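PDB 5DU9: CDA peptide synthetase I from Streptomyces coelicolor, which belongs to the nonribosomal peptide synthetases and is represented here by its condensation domain, a fold of two lobes. Local coordinates for residues A[57-66]-A[76-84]; A[130-141]-A[152-160]. The protein carries 1 engineered substitution. One frame throughout, in Å; residues are numbered along the deposited sequence.

Interaction 1: A[57-66]-A[76-84]; sequences VAGTETLCSR and YRAYCPPAP
R77 reaches across to E61 and sets two guanidinium nitrogens on one carboxylate oxygen. NH1 and NH2 of R77 both donate to E61 OE2, NH1 at 2.9 Å, in an end-on salt bridge. The oxygen lies in the guanidinium plane, yet both nitrogens meet it from the same face of the carboxylate, the two planes being turned 73° apart. R77 runs extended to CD and then bends at chi3 (62°), which brings the guanidinium round to E61 and S65. NH1 of R77 is shared, since it also donates to S65 OG at 2.9 Å. That hydroxyl in turn gives its proton to E61 O (2.7 Å), above the carbonyl plane, while C64 N reaches the same oxygen from the opposite face. R77 is thus coupled to the 3-10 segment twice, directly through the E61 carboxylate and by way of S65 OG to E61 O.

The chi1 of Y79 (172°) swings its ring to lie obliquely beside E61 CG and C64 CB, the latter 3.7 Å from Y79 CE1. P81 CD sits over the centre of one ring face, and two waters link Y79 OH to A58 O. Further along, C64 SG rests on P82 CD at 3.8 Å, and A58 CB meets P82 CG. On the sheet face of R66 and A78, R66 CG touches A78 CB, R66 NE passes 3.8 Å from C80 SG, and R66 NH1 is hydrogen-bonded to D133 O.

S65 and Y79 form a non-hydrogen-bonded pair and R66 and A78 a hydrogen-bonded one; C80 N adds a bond of 2.7 Å to C64 O. The contact spans the base of the two-stranded hairpin 65-69/75-79, with the last turn of helix 46-58 at one end and T194 and D195 of helix 194-205 touching R77.

Interaction 2: A[130-141]-A[152-160]; sequences LPLDRPGLSSHA and YYLGVHHIV. With UM2 ((2S)-2-amino-N-butyl-propanamide), chain E.
Y152 and H140 meet in the antiparallel hairpin of strands 138-146 and 149-157, which runs into the HHxxxDG signature of condensation domains at H157 and H158. Y152 OH lies at the edge of the H140 ring, 2.8 Å from ND1, in a hydrogen bond that either group could donate. S138 OG holds NE2 of H140, so both ring nitrogens are engaged. Y153 pairs with A141 through two backbone bonds, and its hydroxyl goes on to D125, as does S139 OG. L154 lies alongside H140, its CD1 against CE1 of that ring at 3.4 Å. G155 pairs with S139, and V156 CG1 meets S138 CB. H157 N closes the pairing on the carbonyl oxygen of L137, the central residue of an inverse gamma turn. With chi1 at -163°, the H157 ring takes L132 CD2 over the middle of one face, 3.6 Å from the centroid, a CH-pi contact. Ring rotation is held by I159 N on H157 ND1, in plane, and by Q23 on NE2. H158 turns away from 130-141 and accepts a bond at NE2 from NCQ of UM2 (2.8 Å). I159 CG2 touches L132 CD2. V160 CG1 crosses to L137 CD1 at 3.7 Å.

Interaction 1 is partly buried, its centre about 22 Å from that of the chain, whereas interaction 2 is buried, its centre about 15 Å from that of the chain; the two contact centres lie about 12 Å apart. Both tie the bases of antiparallel hairpins, but a small two-stranded one in the first case and two inner strands of the six-stranded sheet in the second. The outer contact relies on a salt bridge, water bridges and prolines; the inner one on longer strand pairing, histidines and aliphatic packing beside the ligand pocket. They touch directly: T62 OG1 lies 2.7 Å from V160 O, probably a hydrogen bond, and C80 CB packs on P135 CB, so that 130-137, the loop leading into the larger hairpin, lies against the small one.

Interaction 1: A[57-66]-A[76-84]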
loop_
_atom_site.group_PDB
_atom_site.type_symbol
_atom_site.label_atom_id
_atom_site.label_comp_id
_atom_site.label_asym_id
_atom_site.label_seq_id
_atom_site.Cartn_x
_atom_site.Cartn_y
_atom_site.Cartn_z
ATOM N N VAL A 57 14.582 -8.133 -12.240
ATOM C CA VAL A 57 13.616 -9.209 -12.066
ATOM C C VAL A 57 14.344 -10.511 -11.739
ATOM O O VAL A 57 13.970 -11.218 -10.805
ATOM C CB VAL A 57 12.732 -9.384 -13.323
ATOM C CG1 VAL A 57 11.893 -10.656 -13.235
ATOM C CG2 VAL A 57 11.823 -8.177 -13.493
ATOM N N ALA A 58 15.398 -10.808 -12.492
ATOM C CA ALA A 58 16.163 -12.037 -12.298
ATOM C C ALA A 58 16.639 -12.199 -10.852
ATOM O O ALA A 58 16.765 -13.320 -10.357
ATOM C CB ALA A 58 17.352 -12.068 -13.244
ATOM N N GLY A 59 16.888 -11.077 -10.181
ATOM C CA GLY A 59 17.386 -11.090 -8.816
ATOM C C GLY A 59 16.305 -10.921 -7.764
ATOM O O GLY A 59 16.608 -10.801 -6.579
ATOM N N THR A 60 15.045 -10.921 -8.196
ATOM C CA THR A 60 13.907 -10.714 -7.300
ATOM C C THR A 60 12.989 -11.931 -7.328
ATOM O O THR A 60 12.135 -12.043 -8.205
ATOM C CB THR A 60 13.106 -9.459 -7.694
ATOM O OG1 THR A 60 13.984 -8.330 -7.775
ATOM C CG2 THR A 60 12.009 -9.171 -6.676
ATOM N N GLU A 61 13.156 -12.829 -6.360
ATOM C CA GLU A 61 12.490 -14.130 -6.403
ATOM C C GLU A 61 10.978 -14.011 -6.565
ATOM O O GLU A 61 10.373 -14.762 -7.322
ATOM C CB GLU A 61 12.806 -14.946 -5.141
ATOM C CG GLU A 61 12.185 -16.337 -5.160
ATOM C CD GLU A 61 12.666 -17.233 -4.030
ATOM O OE1 GLU A 61 13.540 -16.809 -3.245
ATOM O OE2 GLU A 61 12.168 -18.375 -3.937
ATOM N N THR A 62 10.360 -13.065 -5.867
ATOM C CA THR A 62 8.908 -12.976 -5.893
ATOM C C THR A 62 8.400 -12.597 -7.287
ATOM O O THR A 62 7.313 -13.010 -7.690
ATOM C CB THR A 62 8.382 -11.968 -4.853
ATOM O OG1 THR A 62 6.972 -12.154 -4.686
ATOM C CG2 THR A 62 8.672 -10.529 -5.259
ATOM N N LEU A 63 9.196 -11.838 -8.031
ATOM C CA LEU A 63 8.806 -11.440 -9.380
ATOM C C LEU A 63 9.097 -12.530 -10.404
ATOM O O LEU A 63 8.801 -12.356 -11.586
ATOM C CB LEU A 63 9.517 -10.147 -9.788
ATOM C CG LEU A 63 9.070 -8.876 -9.060
ATOM C CD1 LEU A 63 9.958 -7.706 -9.469
ATOM C CD2 LEU A 63 7.609 -8.559 -9.345
ATOM N N CYS A 64 9.681 -13.640 -9.949
ATOM C CA CYS A 64 9.945 -14.800 -10.801
ATOM C C CYS A 64 9.123 -15.999 -10.363
ATOM O O CYS A 64 9.437 -17.133 -10.719
ATOM C CB CYS A 64 11.427 -15.179 -10.765
ATOM S SG CYS A 64 12.535 -13.959 -11.443
ATOM N N SER A 65 8.081 -15.748 -9.582
ATOM C CA SER A 65 7.343 -16.824 -8.945
ATOM C C SER A 65 5.969 -17.036 -9.561
ATOM O O SER A 65 5.369 -16.119 -10.124
ATOM C CB SER A 65 7.198 -16.549 -7.450
ATOM O OG SER A 65 8.449 -16.642 -6.791
ATOM N N ARG A 66 5.490 -18.270 -9.459
ATOM C CA ARG A 66 4.107 -18.593 -9.769
ATOM C C ARG A 66 3.531 -19.388 -8.610
ATOM O O ARG A 66 4.262 -19.784 -7.699
ATOM C CB ARG A 66 4.006 -19.380 -11.069
ATOM C CG ARG A 66 4.699 -20.728 -11.047
ATOM C CD ARG A 66 4.676 -21.310 -12.438
ATOM N NE ARG A 66 5.070 -22.712 -12.489
ATOM C CZ ARG A 66 4.544 -23.607 -13.321
ATOM N NH1 ARG A 66 3.585 -23.257 -14.169
ATOM N NH2 ARG A 66 4.971 -24.860 -13.301
ATOM N N TYR A 76 1.118 -23.594 -3.168
ATOM C CA TYR A 76 2.536 -23.395 -2.905
ATOM C C TYR A 76 3.114 -22.476 -3.973
ATOM O O TYR A 76 2.494 -22.254 -5.013
ATOM C CB TYR A 76 3.293 -24.728 -2.856
ATOM C CG TYR A 76 3.349 -25.516 -4.152
ATOM C CD1 TYR A 76 4.350 -25.285 -5.089
ATOM C CD2 TYR A 76 2.426 -26.519 -4.418
ATOM C CE1 TYR A 76 4.416 -26.017 -6.264
ATOM C CE2 TYR A 76 2.487 -27.259 -5.592
ATOM C CZ TYR A 76 3.482 -27.002 -6.510
ATOM O OH TYR A 76 3.547 -27.736 -7.676
ATOM N N ARG A 77 4.294 -21.929 -3.696
ATOM C CA ARG A 77 4.962 -21.029 -4.622
ATOM C C ARG A 77 6.126 -21.741 -5.307
ATOM O O ARG A 77 6.899 -22.445 -4.659
ATOM C CB ARG A 77 5.456 -19.780 -3.884
ATOM C CG ARG A 77 6.156 -18.767 -4.774
ATOM C CD ARG A 77 6.575 -17.536 -3.986
ATOM N NE ARG A 77 7.538 -17.860 -2.936
ATOM C CZ ARG A 77 8.831 -18.086 -3.147
ATOM N NH1 ARG A 77 9.330 -18.040 -4.378
ATOM N NH2 ARG A 77 9.627 -18.373 -2.127
ATOM N N ALA A 78 6.230 -21.553 -6.621
ATOM C CA ALA A 78 7.297 -22.145 -7.418
ATOM C C ALA A 78 8.163 -21.055 -8.043
ATOM O O ALA A 78 7.648 -20.082 -8.590
ATOM C CB ALA A 78 6.716 -23.043 -8.496
ATOM N N TYR A 79 9.478 -21.233 -7.955
ATOM C CA TYR A 79 10.445 -20.253 -8.445
ATOM C C TYR A 79 10.857 -20.561 -9.883
ATOM O O TYR A 79 11.294 -21.671 -10.185
ATOM C CB TYR A 79 11.665 -20.234 -7.518
ATOM C CG TYR A 79 12.837 -19.402 -7.996
ATOM C CD1 TYR A 79 12.674 -18.073 -8.364
ATOM C CD2 TYR A 79 14.114 -19.944 -8.047
ATOM C CE1 TYR A 79 13.748 -17.312 -8.786
ATOM C CE2 TYR A 79 15.192 -19.193 -8.466
ATOM C CZ TYR A 79 15.007 -17.878 -8.833
ATOM O OH TYR A 79 16.084 -17.132 -9.251
ATOM N N CYS A 80 10.714 -19.567 -10.758
ATOM C CA CYS A 80 10.976 -19.725 -12.187
ATOM C C CYS A 80 11.872 -18.613 -12.729
ATOM O O CYS A 80 11.373 -17.588 -13.186
ATOM C CB CYS A 80 9.659 -19.735 -12.964
ATOM S SG CYS A 80 8.493 -21.014 -12.458
ATOM N N PRO A 81 13.201 -18.812 -12.689
ATOM C CA PRO A 81 14.118 -17.803 -13.234
ATOM C C PRO A 81 13.795 -17.413 -14.679
ATOM O O PRO A 81 13.188 -18.207 -15.395
ATOM C CB PRO A 81 15.481 -18.497 -13.161
ATOM C CG PRO A 81 15.355 -19.458 -12.046
ATOM C CD PRO A 81 13.922 -19.921 -12.039
ATOM N N PRO A 82 14.184 -16.199 -15.103
ATOM C CA PRO A 82 14.023 -15.850 -16.519
ATOM C C PRO A 82 14.929 -16.684 -17.417
ATOM O O PRO A 82 15.785 -17.415 -16.919
ATOM C CB PRO A 82 14.423 -14.370 -16.572
ATOM C CG PRO A 82 14.347 -13.886 -15.165
ATOM C CD PRO A 82 14.686 -15.063 -14.312
ATOM N N ALA A 83 14.743 -16.567 -18.726
ATOM C CA ALA A 83 15.599 -17.259 -19.682
ATOM C C ALA A 83 16.986 -16.621 -19.715
ATOM O O ALA A 83 17.149 -15.468 -19.313
ATOM C CB ALA A 83 14.972 -17.239 -21.062
ATOM N N PRO A 84 17.995 -17.369 -20.191
ATOM C CA PRO A 84 19.343 -16.802 -20.327
ATOM C C PRO A 84 19.386 -15.638 -21.313
ATOM O O PRO A 84 18.633 -15.657 -22.287
ATOM C CB PRO A 84 20.175 -17.980 -20.843
ATOM C CG PRO A 84 19.397 -19.196 -20.484
ATOM C CD PRO A 84 17.962 -18.794 -20.561
HETATM O O HOH W 1 15.640 -14.625 -8.127
HETATM O O HOH W 2 16.249 -15.658 -11.574
#

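Interaction 2: A[130-141]-A[152-160]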
loop_
_atom_site.group_PDB
_atom_site.type_symbol
_atom_site.label_atom_id
_atom_site.label_comp_id
_atom_site.label_asym_id
_atom_site.label_seq_id
_atom_site.Cartn_x
_atom_site.Cartn_y
_atom_site.Cartn_z
ATOM N N LEU A 130 -4.256 -11.511 -14.122
ATOM C CA LEU A 130 -3.000 -12.248 -14.227
ATOM C C LEU A 130 -3.147 -13.619 -13.583
ATOM O O LEU A 130 -3.116 -13.724 -12.358
ATOM C CB LEU A 130 -1.861 -11.487 -13.550
ATOM C CG LEU A 130 -1.369 -10.199 -14.206
ATOM C CD1 LEU A 130 -0.385 -9.506 -13.280
ATOM C CD2 LEU A 130 -0.721 -10.485 -15.556
ATOM N N PRO A 131 -3.309 -14.675 -14.398
ATOM C CA PRO A 131 -3.414 -16.033 -13.849
ATOM C C PRO A 131 -2.203 -16.389 -12.995
ATOM O O PRO A 131 -1.072 -16.147 -13.415
ATOM C CB PRO A 131 -3.484 -16.915 -15.097
ATOM C CG PRO A 131 -3.997 -16.019 -16.168
ATOM C CD PRO A 131 -3.438 -14.667 -15.867
ATOM N N LEU A 132 -2.444 -16.959 -11.821
ATOM C CA LEU A 132 -1.387 -17.144 -10.835
ATOM C C LEU A 132 -0.409 -18.260 -11.186
ATOM O O LEU A 132 0.680 -18.318 -10.612
ATOM C CB LEU A 132 -1.996 -17.412 -9.456
ATOM C CG LEU A 132 -2.762 -16.248 -8.813
ATOM C CD1 LEU A 132 -3.229 -16.627 -7.413
ATOM C CD2 LEU A 132 -1.929 -14.973 -8.763
ATOM N N ASP A 133 -0.774 -19.129 -12.128
ATOM C CA ASP A 133 0.094 -20.244 -12.505
ATOM C C ASP A 133 1.088 -19.876 -13.608
ATOM O O ASP A 133 1.851 -20.723 -14.063
ATOM C CB ASP A 133 -0.741 -21.446 -12.951
ATOM C CG ASP A 133 -1.458 -21.207 -14.264
ATOM O OD1 ASP A 133 -1.801 -20.047 -14.559
ATOM O OD2 ASP A 133 -1.683 -22.189 -15.003
ATOM N N ARG A 134 1.069 -18.620 -14.044
ATOM C CA ARG A 134 2.037 -18.127 -15.019
ATOM C C ARG A 134 3.056 -17.241 -14.307
ATOM O O ARG A 134 2.679 -16.251 -13.687
ATOM C CB ARG A 134 1.337 -17.352 -16.138
ATOM C CG ARG A 134 0.309 -18.169 -16.899
ATOM N N PRO A 135 4.350 -17.593 -14.384
ATOM C CA PRO A 135 5.324 -16.832 -13.594
ATOM C C PRO A 135 5.548 -15.411 -14.113
ATOM O O PRO A 135 5.387 -15.155 -15.303
ATOM C CB PRO A 135 6.601 -17.663 -13.717
ATOM C CG PRO A 135 6.459 -18.382 -15.005
ATOM C CD PRO A 135 4.993 -18.672 -15.156
ATOM N N GLY A 136 5.914 -14.503 -13.216
ATOM C CA GLY A 136 6.147 -13.116 -13.582
ATOM C C GLY A 136 4.863 -12.319 -13.502
ATOM O O GLY A 136 4.335 -11.848 -14.509
ATOM N N LEU A 137 4.367 -12.166 -12.283
ATOM C CA LEU A 137 3.055 -11.582 -12.056
ATOM C C LEU A 137 3.154 -10.070 -11.932
ATOM O O LEU A 137 2.746 -9.475 -10.934
ATOM C CB LEU A 137 2.424 -12.201 -10.814
ATOM C CG LEU A 137 2.089 -13.678 -11.046
ATOM C CD1 LEU A 137 2.006 -14.449 -9.742
ATOM C CD2 LEU A 137 0.786 -13.809 -11.822
ATOM N N SER A 138 3.708 -9.452 -12.965
ATOM C CA SER A 138 3.820 -8.005 -12.996
ATOM C C SER A 138 3.756 -7.492 -14.423
ATOM O O SER A 138 3.842 -8.261 -15.387
ATOM C CB SER A 138 5.113 -7.548 -12.314
ATOM O OG SER A 138 6.258 -8.012 -13.007
ATOM N N SER A 139 3.593 -6.178 -14.535
ATOM C CA SER A 139 3.457 -5.498 -15.810
ATOM C C SER A 139 4.230 -4.190 -15.718
ATOM O O SER A 139 4.052 -3.436 -14.764
ATOM C CB SER A 139 1.981 -5.252 -16.129
ATOM O OG SER A 139 1.816 -4.598 -17.372
ATOM N N HIS A 140 5.088 -3.934 -16.702
ATOM C CA HIS A 140 6.000 -2.797 -16.654
ATOM C C HIS A 140 5.898 -1.956 -17.913
ATOM O O HIS A 140 5.933 -2.480 -19.026
ATOM C CB HIS A 140 7.440 -3.278 -16.477
ATOM C CG HIS A 140 7.642 -4.150 -15.278
ATOM N ND1 HIS A 140 8.300 -3.718 -14.146
ATOM C CD2 HIS A 140 7.268 -5.428 -15.031
ATOM C CE1 HIS A 140 8.326 -4.694 -13.257
ATOM N NE2 HIS A 140 7.705 -5.741 -13.768
ATOM N N ALA A 141 5.776 -0.646 -17.731
ATOM C CA ALA A 141 5.753 0.270 -18.862
ATOM C C ALA A 141 6.484 1.564 -18.544
ATOM O O ALA A 141 6.337 2.124 -17.459
ATOM C CB ALA A 141 4.320 0.568 -19.275
ATOM N N TYR A 152 7.257 5.699 -15.051
ATOM C CA TYR A 152 7.458 4.256 -14.981
ATOM C C TYR A 152 6.313 3.630 -14.211
ATOM O O TYR A 152 6.129 3.930 -13.034
ATOM C CB TYR A 152 8.788 3.903 -14.306
ATOM C CG TYR A 152 9.127 2.432 -14.415
ATOM C CD1 TYR A 152 8.470 1.481 -13.641
ATOM C CD2 TYR A 152 10.093 1.991 -15.311
ATOM C CE1 TYR A 152 8.769 0.136 -13.754
ATOM C CE2 TYR A 152 10.401 0.651 -15.423
ATOM C CZ TYR A 152 9.735 -0.271 -14.644
ATOM O OH TYR A 152 10.038 -1.607 -14.762
ATOM N N TYR A 153 5.560 2.756 -14.874
ATOM C CA TYR A 153 4.439 2.058 -14.253
ATOM C C TYR A 153 4.819 0.653 -13.827
ATOM O O TYR A 153 5.327 -0.135 -14.621
ATOM C CB TYR A 153 3.252 1.998 -15.217
ATOM C CG TYR A 153 2.168 1.001 -14.838
ATOM C CD1 TYR A 153 1.346 1.213 -13.738
ATOM C CD2 TYR A 153 1.951 -0.136 -15.604
ATOM C CE1 TYR A 153 0.349 0.311 -13.403
ATOM C CE2 TYR A 153 0.955 -1.043 -15.278
ATOM C CZ TYR A 153 0.154 -0.811 -14.181
ATOM O OH TYR A 153 -0.838 -1.717 -13.866
ATOM N N LEU A 154 4.552 0.357 -12.560
ATOM C CA LEU A 154 4.727 -0.974 -12.002
ATOM C C LEU A 154 3.367 -1.534 -11.619
ATOM O O LEU A 154 2.773 -1.119 -10.621
ATOM C CB LEU A 154 5.650 -0.937 -10.782
ATOM C CG LEU A 154 5.769 -2.241 -9.983
ATOM C CD1 LEU A 154 6.383 -3.346 -10.822
ATOM C CD2 LEU A 154 6.575 -2.016 -8.713
ATOM N N GLY A 155 2.876 -2.463 -12.433
ATOM C CA GLY A 155 1.638 -3.161 -12.150
ATOM C C GLY A 155 1.991 -4.533 -11.626
ATOM O O GLY A 155 2.907 -5.173 -12.134
ATOM N N VAL A 156 1.275 -4.984 -10.604
ATOM C CA VAL A 156 1.558 -6.281 -10.012
ATOM C C VAL A 156 0.278 -6.982 -9.617
ATOM O O VAL A 156 -0.792 -6.373 -9.562
ATOM C CB VAL A 156 2.455 -6.159 -8.757
ATOM C CG1 VAL A 156 3.789 -5.507 -9.100
ATOM C CG2 VAL A 156 1.745 -5.375 -7.648
ATOM N N HIS A 157 0.400 -8.277 -9.362
ATOM C CA HIS A 157 -0.600 -8.982 -8.587
ATOM C C HIS A 157 -0.209 -8.810 -7.132
ATOM O O HIS A 157 0.957 -8.967 -6.786
ATOM C CB HIS A 157 -0.676 -10.457 -8.953
ATOM C CG HIS A 157 -1.929 -11.116 -8.478
ATOM N ND1 HIS A 157 -2.204 -11.310 -7.141
ATOM C CD2 HIS A 157 -2.993 -11.603 -9.159
ATOM C CE1 HIS A 157 -3.382 -11.899 -7.020
ATOM N NE2 HIS A 157 -3.883 -12.082 -8.228
ATOM N N HIS A 158 -1.171 -8.468 -6.281
ATOM C CA HIS A 158 -0.873 -8.213 -4.880
ATOM C C HIS A 158 -0.196 -9.412 -4.201
ATOM O O HIS A 158 0.506 -9.244 -3.201
ATOM C CB HIS A 158 -2.157 -7.827 -4.131
ATOM C CG HIS A 158 -1.921 -6.940 -2.948
ATOM N ND1 HIS A 158 -0.702 -6.856 -2.311
ATOM C CD2 HIS A 158 -2.742 -6.080 -2.301
ATOM C CE1 HIS A 158 -0.786 -5.991 -1.315
ATOM N NE2 HIS A 158 -2.016 -5.509 -1.286
ATOM N N ILE A 159 -0.377 -10.612 -4.745
ATOM C CA ILE A 159 0.188 -11.795 -4.106
ATOM C C ILE A 159 1.719 -11.826 -4.163
ATOM O O ILE A 159 2.333 -12.544 -3.383
ATOM C CB ILE A 159 -0.378 -13.109 -4.721
ATOM C CG1 ILE A 159 -0.223 -14.265 -3.725
ATOM C CG2 ILE A 159 0.285 -13.438 -6.058
ATOM C CD1 ILE A 159 -1.018 -15.512 -4.085
ATOM N N VAL A 160 2.341 -11.051 -5.057
ATOM C CA VAL A 160 3.807 -11.073 -5.163
ATOM C C VAL A 160 4.486 -9.800 -4.636
ATOM O O VAL A 160 5.672 -9.833 -4.304
ATOM C CB VAL A 160 4.289 -11.310 -6.624
ATOM C CG1 VAL A 160 3.954 -12.730 -7.073
ATOM C CG2 VAL A 160 3.713 -10.288 -7.587
HETATM C CCH UM2 E . -5.508 -10.384 3.641
HETATM C CCI UM2 E . -4.407 -9.911 2.710
HETATM C CCJ UM2 E . -4.947 -9.216 1.457
HETATM C CCK UM2 E . -5.324 -7.754 1.697
HETATM N NCL UM2 E . -4.203 -6.826 1.618
HETATM C CCM UM2 E . -4.306 -5.644 1.005
HETATM O OCN UM2 E . -5.100 -5.426 0.102
HETATM C CCO UM2 E . -3.405 -4.545 1.494
HETATM C CCP UM2 E . -4.089 -3.805 2.639
HETATM N NCQ UM2 E . -3.148 -3.579 0.408
#